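Local coordinates for protein adenylate isopentenyltransferase (Humulus lupulus, PDB 3A8T) that transfers the dimethylallyl group of dimethylallyl diphosphate to ATP, ADP or AMP, a step of cytokinin biosynthesis in hop, at residues 74-78 with 107-111; 232-237 with 270-275; 299-305 with 320-325. All blocks are in the same frame, centred on the assembly; numbering follows the deposited sequence.

Contact 1. Residues 74-78 with 107-111. With ATP (adenosine-5'-triphosphate), chain B.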
loop_
_atom_site.group_PDB
_atom_site.type_symbol
_atom_site.label_atom_id
_atom_site.label_comp_id
_atom_site.label_asym_id
_atom_site.label_seq_id
_atom_site.Cartn_x
_atom_site.Cartn_y
_atom_site.Cartn_z
ATOM N N MET A 74 -5.832 -0.607 -3.721
ATOM C CA MET A 74 -5.645 0.336 -4.816
ATOM C C MET A 74 -4.631 -0.273 -5.803
ATOM O O MET A 74 -4.748 -0.121 -7.023
ATOM C CB MET A 74 -5.138 1.698 -4.299
ATOM C CG MET A 74 -6.215 2.560 -3.611
ATOM S SD MET A 74 -7.641 2.865 -4.771
ATOM C CE MET A 74 -8.843 1.833 -4.038
ATOM N N GLN A 75 -3.646 -0.989 -5.262
ATOM C CA GLN A 75 -2.591 -1.593 -6.045
ATOM C C GLN A 75 -3.011 -2.742 -6.930
ATOM O O GLN A 75 -2.188 -3.242 -7.702
ATOM C CB GLN A 75 -1.454 -2.048 -5.120
ATOM C CG GLN A 75 -0.700 -0.883 -4.525
ATOM C CD GLN A 75 0.582 -1.259 -3.861
ATOM O OE1 GLN A 75 1.004 -2.399 -3.889
ATOM N NE2 GLN A 75 1.220 -0.299 -3.267
ATOM N N VAL A 76 -4.274 -3.155 -6.824
ATOM C CA VAL A 76 -4.734 -4.271 -7.613
ATOM C C VAL A 76 -5.013 -3.778 -9.017
ATOM O O VAL A 76 -5.020 -4.561 -9.933
ATOM C CB VAL A 76 -6.064 -4.968 -7.043
ATOM C CG1 VAL A 76 -5.799 -5.588 -5.706
ATOM C CG2 VAL A 76 -7.250 -3.955 -6.906
ATOM N N TYR A 77 -5.211 -2.478 -9.184
ATOM C CA TYR A 77 -5.554 -1.928 -10.479
ATOM C C TYR A 77 -4.352 -1.574 -11.283
ATOM O O TYR A 77 -3.370 -1.149 -10.714
ATOM C CB TYR A 77 -6.379 -0.666 -10.312
ATOM C CG TYR A 77 -7.647 -0.857 -9.508
ATOM C CD1 TYR A 77 -8.716 -1.581 -10.019
ATOM C CD2 TYR A 77 -7.757 -0.348 -8.221
ATOM C CE1 TYR A 77 -9.856 -1.794 -9.258
ATOM C CE2 TYR A 77 -8.892 -0.552 -7.454
ATOM C CZ TYR A 77 -9.930 -1.272 -7.973
ATOM O OH TYR A 77 -11.038 -1.495 -7.226
ATOM N N LYS A 78 -4.423 -1.755 -12.607
ATOM C CA LYS A 78 -3.331 -1.374 -13.504
ATOM C C LYS A 78 -3.438 0.146 -13.518
ATOM O O LYS A 78 -4.539 0.698 -13.592
ATOM C CB LYS A 78 -3.576 -1.890 -14.925
ATOM C CG LYS A 78 -4.168 -3.299 -15.007
ATOM C CD LYS A 78 -4.700 -3.593 -16.394
ATOM C CE LYS A 78 -5.697 -2.487 -16.820
ATOM N NZ LYS A 78 -5.859 -2.212 -18.317
ATOM N N ARG A 107 -13.344 -1.580 -15.433
ATOM C CA ARG A 107 -14.376 -2.545 -15.017
ATOM C C ARG A 107 -15.028 -2.382 -13.623
ATOM O O ARG A 107 -15.794 -3.257 -13.192
ATOM C CB ARG A 107 -13.860 -3.982 -15.121
ATOM C CG ARG A 107 -13.332 -4.328 -16.479
ATOM C CD ARG A 107 -13.266 -5.824 -16.681
ATOM N NE ARG A 107 -12.216 -6.133 -17.629
ATOM C CZ ARG A 107 -12.047 -5.457 -18.764
ATOM N NH1 ARG A 107 -12.880 -4.451 -19.075
ATOM N NH2 ARG A 107 -11.018 -5.742 -19.561
ATOM N N GLY A 108 -14.741 -1.262 -12.952
ATOM C CA GLY A 108 -15.303 -1.000 -11.631
ATOM C C GLY A 108 -14.465 -1.456 -10.434
ATOM O O GLY A 108 -13.303 -1.832 -10.537
ATOM N N GLU A 109 -15.078 -1.456 -9.272
ATOM C CA GLU A 109 -14.346 -1.838 -8.102
ATOM C C GLU A 109 -14.136 -3.356 -7.963
ATOM O O GLU A 109 -14.985 -4.155 -8.321
ATOM C CB GLU A 109 -15.057 -1.268 -6.874
ATOM C CG GLU A 109 -14.112 -1.018 -5.718
ATOM C CD GLU A 109 -14.661 -0.041 -4.665
ATOM O OE1 GLU A 109 -14.802 1.181 -4.949
ATOM O OE2 GLU A 109 -14.948 -0.524 -3.535
ATOM N N LEU A 110 -12.965 -3.733 -7.472
ATOM C CA LEU A 110 -12.675 -5.131 -7.210
ATOM C C LEU A 110 -13.188 -5.258 -5.815
ATOM O O LEU A 110 -12.548 -4.783 -4.900
ATOM C CB LEU A 110 -11.175 -5.428 -7.149
ATOM C CG LEU A 110 -11.006 -6.942 -6.907
ATOM C CD1 LEU A 110 -11.423 -7.650 -8.204
ATOM C CD2 LEU A 110 -9.585 -7.347 -6.506
ATOM N N THR A 111 -14.340 -5.880 -5.639
ATOM C CA THR A 111 -14.888 -6.019 -4.300
ATOM C C THR A 111 -14.079 -6.986 -3.460
ATOM O O THR A 111 -13.310 -7.765 -3.973
ATOM C CB THR A 111 -16.284 -6.583 -4.332
ATOM O OG1 THR A 111 -16.197 -7.981 -4.713
ATOM C CG2 THR A 111 -17.198 -5.757 -5.309
HETATM P PG ATP B . -11.818 1.087 3.974
HETATM O O1G ATP B . -12.659 -0.132 3.753
HETATM O O2G ATP B . -12.129 2.123 2.755
HETATM O O3G ATP B . -12.214 1.803 5.365
HETATM P PB ATP B . -9.780 -0.744 3.687
HETATM O O1B ATP B . -9.644 -1.581 4.840
HETATM O O2B ATP B . -10.863 -1.362 2.761
HETATM O O3B ATP B . -10.191 0.746 4.089
HETATM P PA ATP B . -7.348 0.507 2.998
HETATM O O1A ATP B . -7.198 1.056 4.337
HETATM O O2A ATP B . -5.881 -0.027 2.550
HETATM O O3A ATP B . -8.370 -0.783 2.879
HETATM O "O5'" ATP B . -7.702 1.644 1.891
HETATM C "C5'" ATP B . -8.648 2.580 2.328
HETATM C "C4'" ATP B . -8.464 3.816 1.468
HETATM O "O4'" ATP B . -7.125 4.296 1.634
HETATM C "C3'" ATP B . -8.602 3.572 -0.055
HETATM O "O3'" ATP B . -9.963 3.677 -0.465
HETATM C "C2'" ATP B . -7.695 4.665 -0.644
HETATM O "O2'" ATP B . -8.395 5.854 -0.772
HETATM C "C1'" ATP B . -6.576 4.818 0.360
HETATM N N9 ATP B . -5.382 4.034 -0.061
HETATM C C8 ATP B . -5.036 2.752 0.365
HETATM N N7 ATP B . -3.976 2.318 -0.285
HETATM C C5 ATP B . -3.564 3.277 -1.162
HETATM C C6 ATP B . -2.503 3.416 -2.143
HETATM N N6 ATP B . -1.590 2.422 -2.387
HETATM N N1 ATP B . -2.431 4.572 -2.836
HETATM C C2 ATP B . -3.293 5.559 -2.634
HETATM N N3 ATP B . -4.288 5.480 -1.748
HETATM C C4 ATP B . -4.471 4.398 -1.009
#
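A single side-chain oxygen, OH of Tyr77, ties two irregular loops together by accepting the backbone N-H of Leu110. Leu110 N lies 3.0 Å from Tyr77 OH, near the plane of the ring and at its edge, and the bond is almost straight at 168°. A phenol suits the place because its length spans backbones whose nearest CA atoms, those of Val76 and Leu110, are still 8.0 Å apart. Around the bond the hydroxyl lies against aliphatic carbon, CA of Glu109 being 3.4 Å from Tyr77 OH and CG almost as near. Val76 supports the ring from one face, its CG2 standing 3.7 Å above the ring centre. That methyl reaches across to Leu110 as well, Val76 CG2 being 4.1 Å from Leu110 CD2; the leucine has CG anti to its backbone N (chi1 -178°), which carries its branch over toward the valine. A phenylalanine at Tyr77 would probably keep the ring on Val76 but leave the Leu110 amide without its acceptor. Met74, at the start of the turn, lays its CB and CG methylenes over one face of the adenine, CG 3.6 Å from ATP C4; an unbranched aliphatic chain suits a flat base. Gly108, at a positive phi (92°) where a CB would jam against the preceding carbonyl, sets its O 3.7 Å from Tyr77 CE1. Glu109 spends OE1 on the backbone N-H of Gly227. Turn 74-77 follows strand 66-70, while 107-111 links strand 97-98, outermost in the parallel sheet, to helix 112-128, N-capped by Thr111.

Contact 2. Residues 232-237 with 270-275. With ATP (adenosine-5'-triphosphate), chain B.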
loop_
_atom_site.group_PDB
_atom_site.type_symbol
_atom_site.label_atom_id
_atom_site.label_comp_id
_atom_site.label_asym_id
_atom_site.label_seq_id
_atom_site.Cartn_x
_atom_site.Cartn_y
_atom_site.Cartn_z
ATOM N N ILE A 232 -5.331 7.954 -2.763
ATOM C CA ILE A 232 -4.987 9.289 -2.239
ATOM C C ILE A 232 -4.162 9.992 -3.331
ATOM O O ILE A 232 -3.245 9.399 -3.912
ATOM C CB ILE A 232 -4.133 9.278 -0.923
ATOM C CG1 ILE A 232 -4.829 8.534 0.208
ATOM C CG2 ILE A 232 -3.922 10.684 -0.456
ATOM C CD1 ILE A 232 -6.097 9.047 0.525
ATOM N N GLY A 233 -4.517 11.246 -3.623
ATOM C CA GLY A 233 -3.838 11.990 -4.674
ATOM C C GLY A 233 -4.793 12.312 -5.796
ATOM O O GLY A 233 -4.799 13.420 -6.369
ATOM N N VAL A 234 -5.677 11.375 -6.097
ATOM C CA VAL A 234 -6.570 11.687 -7.192
ATOM C C VAL A 234 -7.594 12.778 -6.911
ATOM O O VAL A 234 -7.754 13.676 -7.686
ATOM C CB VAL A 234 -7.342 10.478 -7.666
ATOM C CG1 VAL A 234 -8.149 10.878 -8.848
ATOM C CG2 VAL A 234 -6.396 9.321 -7.985
ATOM N N PRO A 235 -8.337 12.657 -5.806
ATOM C CA PRO A 235 -9.363 13.668 -5.455
ATOM C C PRO A 235 -8.737 15.034 -5.180
ATOM O O PRO A 235 -9.297 16.055 -5.590
ATOM C CB PRO A 235 -10.048 13.096 -4.194
ATOM C CG PRO A 235 -9.427 11.639 -3.997
ATOM C CD PRO A 235 -8.085 11.704 -4.701
ATOM N N GLU A 236 -7.546 15.019 -4.553
ATOM C CA GLU A 236 -6.807 16.236 -4.183
ATOM C C GLU A 236 -6.405 17.007 -5.427
ATOM O O GLU A 236 -6.671 18.217 -5.525
ATOM C CB GLU A 236 -5.568 15.927 -3.316
ATOM C CG GLU A 236 -5.847 15.250 -2.000
ATOM C CD GLU A 236 -6.034 13.727 -2.110
ATOM O OE1 GLU A 236 -6.252 13.157 -3.223
ATOM O OE2 GLU A 236 -5.950 13.075 -1.054
ATOM N N PHE A 237 -5.789 16.327 -6.386
ATOM C CA PHE A 237 -5.437 17.055 -7.587
ATOM C C PHE A 237 -6.594 17.400 -8.468
ATOM O O PHE A 237 -6.507 18.368 -9.202
ATOM C CB PHE A 237 -4.284 16.384 -8.349
ATOM C CG PHE A 237 -2.932 16.921 -7.904
ATOM C CD1 PHE A 237 -2.587 18.272 -8.161
ATOM C CD2 PHE A 237 -2.071 16.157 -7.077
ATOM C CE1 PHE A 237 -1.428 18.844 -7.593
ATOM C CE2 PHE A 237 -0.923 16.721 -6.515
ATOM C CZ PHE A 237 -0.600 18.064 -6.767
ATOM N N ALA A 270 -2.933 18.501 1.449
ATOM C CA ALA A 270 -4.086 17.666 1.623
ATOM C C ALA A 270 -3.710 16.243 1.421
ATOM O O ALA A 270 -4.181 15.409 2.136
ATOM C CB ALA A 270 -5.240 18.082 0.675
ATOM N N ILE A 271 -2.847 15.982 0.455
ATOM C CA ILE A 271 -2.393 14.634 0.151
ATOM C C ILE A 271 -1.575 14.067 1.306
ATOM O O ILE A 271 -1.726 12.895 1.673
ATOM C CB ILE A 271 -1.530 14.623 -1.134
ATOM C CG1 ILE A 271 -2.409 14.696 -2.369
ATOM C CG2 ILE A 271 -0.683 13.384 -1.183
ATOM C CD1 ILE A 271 -1.614 14.665 -3.627
ATOM N N LYS A 272 -0.702 14.893 1.879
ATOM C CA LYS A 272 0.152 14.454 2.983
ATOM C C LYS A 272 -0.718 14.115 4.163
ATOM O O LYS A 272 -0.552 13.078 4.786
ATOM C CB LYS A 272 1.145 15.553 3.336
ATOM C CG LYS A 272 2.228 15.705 2.259
ATOM C CD LYS A 272 3.233 16.767 2.584
ATOM C CE LYS A 272 4.399 16.633 1.647
ATOM N NZ LYS A 272 5.448 17.669 1.824
ATOM N N GLU A 273 -1.655 15.016 4.445
ATOM C CA GLU A 273 -2.653 14.870 5.506
ATOM C C GLU A 273 -3.553 13.663 5.398
ATOM O O GLU A 273 -3.792 13.001 6.384
ATOM C CB GLU A 273 -3.559 16.090 5.533
ATOM C CG GLU A 273 -3.269 17.052 6.646
ATOM C CD GLU A 273 -4.153 18.268 6.532
ATOM O OE1 GLU A 273 -3.620 19.359 6.146
ATOM O OE2 GLU A 273 -5.388 18.108 6.802
ATOM N N ASN A 274 -4.123 13.428 4.221
ATOM C CA ASN A 274 -4.992 12.269 4.040
ATOM C C ASN A 274 -4.241 10.966 4.260
ATOM O O ASN A 274 -4.778 10.004 4.743
ATOM C CB ASN A 274 -5.630 12.314 2.651
ATOM C CG ASN A 274 -6.671 13.450 2.557
ATOM O OD1 ASN A 274 -7.130 13.913 3.593
ATOM N ND2 ASN A 274 -7.012 13.904 1.363
ATOM N N THR A 275 -2.956 10.996 3.946
ATOM C CA THR A 275 -2.065 9.846 4.026
ATOM C C THR A 275 -1.779 9.538 5.471
ATOM O O THR A 275 -1.804 8.395 5.911
ATOM C CB THR A 275 -0.784 10.175 3.283
ATOM O OG1 THR A 275 -1.060 10.263 1.875
ATOM C CG2 THR A 275 0.281 9.145 3.578
HETATM P PG ATP B . -11.818 1.087 3.974
HETATM O O1G ATP B . -12.659 -0.132 3.753
HETATM O O2G ATP B . -12.129 2.123 2.755
HETATM O O3G ATP B . -12.214 1.803 5.365
HETATM P PB ATP B . -9.780 -0.744 3.687
HETATM O O1B ATP B . -9.644 -1.581 4.840
HETATM O O2B ATP B . -10.863 -1.362 2.761
HETATM O O3B ATP B . -10.191 0.746 4.089
HETATM P PA ATP B . -7.348 0.507 2.998
HETATM O O1A ATP B . -7.198 1.056 4.337
HETATM O O2A ATP B . -5.881 -0.027 2.550
HETATM O O3A ATP B . -8.370 -0.783 2.879
HETATM O "O5'" ATP B . -7.702 1.644 1.891
HETATM C "C5'" ATP B . -8.648 2.580 2.328
HETATM C "C4'" ATP B . -8.464 3.816 1.468
HETATM O "O4'" ATP B . -7.125 4.296 1.634
HETATM C "C3'" ATP B . -8.602 3.572 -0.055
HETATM O "O3'" ATP B . -9.963 3.677 -0.465
HETATM C "C2'" ATP B . -7.695 4.665 -0.644
HETATM O "O2'" ATP B . -8.395 5.854 -0.772
HETATM C "C1'" ATP B . -6.576 4.818 0.360
HETATM N N9 ATP B . -5.382 4.034 -0.061
HETATM C C8 ATP B . -5.036 2.752 0.365
HETATM N N7 ATP B . -3.976 2.318 -0.285
HETATM C C5 ATP B . -3.564 3.277 -1.162
HETATM C C6 ATP B . -2.503 3.416 -2.143
HETATM N N6 ATP B . -1.590 2.422 -2.387
HETATM N N1 ATP B . -2.431 4.572 -2.836
HETATM C C2 ATP B . -3.293 5.559 -2.634
HETATM N N3 ATP B . -4.288 5.480 -1.748
HETATM C C4 ATP B . -4.471 4.398 -1.009
#
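This is a buried contact of a helix start with the middle of a long helix, beside the adenine of ATP: Ile232 and the first turn of helix 234-243 rest on helix 257-289. Ile271 is its apolar centre. Its CG1 lies 3.5 Å from Glu236 CG, and its CD1 reaches both Gly233 CA and, at 3.6 Å, Phe237 CE2. The backbone angles of Gly233 demand glycine, since a CB would jam against the carbonyl O of Ile232. Glu236 suits a helix start because its carboxylate serves two donors. The chain bends at chi2 (82°), folding OE1 back to 2.6 Å from N of Gly233, the N-cap residue; the bond is bent (138°), its N-H coming from above the carboxylate plane. This is the return half of a capping box, the other half being absent because glycine has no side chain. OE2 takes a nearly straight bond from Asn274 ND2, 2.8 Å away, on the anti side but tilted out of the carboxylate plane, although OE2 lies in the amide plane; the two planes are 49° apart. The helix start may also favour the negative charge. Ile232 faces two ways. Its backbone N holds ATP N3 by a nearly straight bond of 2.9 Å, while its CG2 packs against Asn274 CB and lies 3.7 Å from Thr275 OG1. That hydroxyl is turned back onto Ile271 O, which also receives Thr275 N from the opposite face. Beyond, Phe237 meets Phe204 edge-to-face.

Contact 3. Residues 299-305 with 320-325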
loop_
_atom_site.group_PDB
_atom_site.type_symbol
_atom_site.label_atom_id
_atom_site.label_comp_id
_atom_site.label_asym_id
_atom_site.label_seq_id
_atom_site.Cartn_x
_atom_site.Cartn_y
_atom_site.Cartn_z
ATOM N N LEU A 299 7.231 -6.052 14.413
ATOM C CA LEU A 299 8.597 -5.685 14.022
ATOM C C LEU A 299 8.673 -4.180 14.144
ATOM O O LEU A 299 7.848 -3.480 13.591
ATOM C CB LEU A 299 8.904 -6.103 12.578
ATOM C CG LEU A 299 8.810 -7.601 12.284
ATOM C CD1 LEU A 299 8.838 -7.814 10.794
ATOM C CD2 LEU A 299 9.910 -8.388 12.997
ATOM N N ASP A 300 9.632 -3.673 14.898
ATOM C CA ASP A 300 9.705 -2.249 15.032
ATOM C C ASP A 300 10.694 -1.661 14.058
ATOM O O ASP A 300 11.910 -1.671 14.288
ATOM C CB ASP A 300 10.091 -1.849 16.446
ATOM C CG ASP A 300 9.896 -0.344 16.689
ATOM O OD1 ASP A 300 9.927 0.462 15.711
ATOM O OD2 ASP A 300 9.699 0.037 17.851
ATOM N N ALA A 301 10.148 -1.107 12.986
ATOM C CA ALA A 301 10.907 -0.472 11.935
ATOM C C ALA A 301 11.207 1.017 12.218
ATOM O O ALA A 301 11.729 1.712 11.354
ATOM C CB ALA A 301 10.120 -0.588 10.626
ATOM N N THR A 302 10.866 1.521 13.397
ATOM C CA THR A 302 11.071 2.947 13.667
ATOM C C THR A 302 12.451 3.559 13.429
ATOM O O THR A 302 12.552 4.556 12.783
ATOM C CB THR A 302 10.610 3.308 15.072
ATOM O OG1 THR A 302 9.225 2.940 15.212
ATOM C CG2 THR A 302 10.803 4.821 15.313
ATOM N N GLU A 303 13.514 2.954 13.909
ATOM C CA GLU A 303 14.794 3.538 13.709
ATOM C C GLU A 303 15.258 3.393 12.289
ATOM O O GLU A 303 16.164 4.124 11.846
ATOM C CB GLU A 303 15.822 2.892 14.619
ATOM C CG GLU A 303 15.508 3.064 16.104
ATOM C CD GLU A 303 15.412 4.515 16.534
ATOM O OE1 GLU A 303 16.284 5.318 16.118
ATOM O OE2 GLU A 303 14.467 4.836 17.298
ATOM N N SER A 304 14.687 2.426 11.588
ATOM C CA SER A 304 15.047 2.187 10.207
ATOM C C SER A 304 14.531 3.345 9.400
ATOM O O SER A 304 15.204 3.839 8.509
ATOM C CB SER A 304 14.410 0.880 9.667
ATOM O OG SER A 304 14.950 -0.301 10.234
ATOM N N PHE A 305 13.312 3.761 9.726
ATOM C CA PHE A 305 12.657 4.859 9.055
ATOM C C PHE A 305 13.275 6.207 9.386
ATOM O O PHE A 305 13.466 7.049 8.480
ATOM C CB PHE A 305 11.153 4.815 9.380
ATOM C CG PHE A 305 10.428 3.750 8.609
ATOM C CD1 PHE A 305 9.669 4.068 7.507
ATOM C CD2 PHE A 305 10.636 2.409 8.895
ATOM C CE1 PHE A 305 9.133 3.064 6.689
ATOM C CE2 PHE A 305 10.104 1.405 8.077
ATOM C CZ PHE A 305 9.355 1.739 6.976
ATOM N N ILE A 320 20.230 -1.040 9.903
ATOM C CA ILE A 320 19.246 -1.055 10.975
ATOM C C ILE A 320 18.123 -2.009 10.702
ATOM O O ILE A 320 17.784 -2.834 11.527
ATOM C CB ILE A 320 18.743 0.402 11.209
ATOM C CG1 ILE A 320 19.959 1.259 11.701
ATOM C CG2 ILE A 320 17.601 0.397 12.176
ATOM C CD1 ILE A 320 20.011 2.730 11.347
ATOM N N TRP A 321 17.566 -1.888 9.518
ATOM C CA TRP A 321 16.517 -2.758 9.053
ATOM C C TRP A 321 16.950 -4.238 9.059
ATOM O O TRP A 321 16.196 -5.126 9.429
ATOM C CB TRP A 321 16.156 -2.271 7.639
ATOM C CG TRP A 321 15.202 -3.115 6.876
ATOM C CD1 TRP A 321 15.510 -4.114 5.987
ATOM C CD2 TRP A 321 13.786 -2.979 6.843
ATOM N NE1 TRP A 321 14.372 -4.580 5.386
ATOM C CE2 TRP A 321 13.300 -3.906 5.898
ATOM C CE3 TRP A 321 12.876 -2.168 7.523
ATOM C CZ2 TRP A 321 11.942 -4.036 5.616
ATOM C CZ3 TRP A 321 11.534 -2.298 7.241
ATOM C CH2 TRP A 321 11.077 -3.215 6.303
ATOM N N GLU A 322 18.183 -4.499 8.662
ATOM C CA GLU A 322 18.700 -5.847 8.588
ATOM C C GLU A 322 18.630 -6.428 9.973
ATOM O O GLU A 322 18.076 -7.484 10.173
ATOM C CB GLU A 322 20.153 -5.818 8.074
ATOM C CG GLU A 322 20.490 -6.963 7.102
ATOM C CD GLU A 322 21.221 -6.519 5.793
ATOM O OE1 GLU A 322 22.414 -6.138 5.903
ATOM O OE2 GLU A 322 20.612 -6.565 4.667
ATOM N N LYS A 323 19.159 -5.686 10.941
ATOM C CA LYS A 323 19.182 -6.104 12.337
ATOM C C LYS A 323 17.846 -6.055 13.046
ATOM O O LYS A 323 17.484 -6.992 13.727
ATOM C CB LYS A 323 20.170 -5.247 13.144
ATOM C CG LYS A 323 21.611 -5.399 12.734
ATOM C CD LYS A 323 22.555 -4.390 13.414
ATOM C CE LYS A 323 22.553 -4.493 14.983
ATOM N NZ LYS A 323 23.044 -5.806 15.578
ATOM N N GLN A 324 17.107 -4.975 12.881
ATOM C CA GLN A 324 15.857 -4.849 13.619
ATOM C C GLN A 324 14.581 -5.408 13.041
ATOM O O GLN A 324 13.640 -5.712 13.774
ATOM C CB GLN A 324 15.631 -3.376 14.003
ATOM C CG GLN A 324 16.794 -2.779 14.805
ATOM C CD GLN A 324 16.477 -1.416 15.444
ATOM O OE1 GLN A 324 17.144 -1.015 16.399
ATOM N NE2 GLN A 324 15.458 -0.709 14.933
ATOM N N VAL A 325 14.550 -5.563 11.733
ATOM C CA VAL A 325 13.338 -6.012 11.062
ATOM C C VAL A 325 13.512 -7.322 10.334
ATOM O O VAL A 325 12.750 -8.226 10.509
ATOM C CB VAL A 325 12.884 -4.930 10.031
ATOM C CG1 VAL A 325 11.641 -5.368 9.327
ATOM C CG2 VAL A 325 12.698 -3.574 10.718
#
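Apolar contacts carry most of this junction; Val325 and Trp321 supply much of it, around Ser304 and Ile320. Val325 divides its two methyls: CG1, anti to the backbone N (chi1 180°), meets Leu299 CD1 at 4.0 Å, whereas CG2 lies 3.8 Å from Ala301 CA. The same CG1 stands 3.6 Å above one face of the indole of Trp321, one turn earlier, offset toward its rim. The small Ala301 lets the indole approach, its CB 4.0 Å from Trp321 CZ3 at the ring edge, and Phe305 CE2 touches that same ring carbon.

Among the polar atoms, Ser304 OG sits 3.1 Å from Trp321 N, but the angle is too poor for a hydrogen bond; a compact serine allows this close approach. In the indole plane at its edge, Ser304 OG also lies 3.4 Å from Ile320 CG2. Gln324, extended beyond CG, brings NE2 to 3.6 Å from Glu303 CB; Asp300 O is too far for a bond. Asp300 OD1 forms an Asx turn to Thr302 N and also accepts the threonine hydroxyl.

Lys323, an ATP-binding residue on helix 315-338, takes no part here. Strand 296-300 pairs with strand 174-181, while the indole nears Gly52 of the ATP-binding P-loop and bonds Asp59 of helix 53-61 through NE1.

How the contacts relate
Contacts 1 and 2 both touch ATP and lie about 19 Å apart, centre to centre; the first meets the adenine with Met74, the second bonds its N3 through a backbone amide. Contact 3 lies on the opposite side of the chain's centre from contact 1. Contacts 2 and 3 are mostly buried and contact 1 only partly so. Contact 1 joins loops through one phenol-to-backbone bond, and contact 2 joins two helices through a carboxylate-amide bond beside apolar packing. Contact 3 gathers the end of a strand and two helices by apolar touch. Helix 257-289 of contact 2 leads into strand 296-300 of contact 3, yet the two contacts share no element.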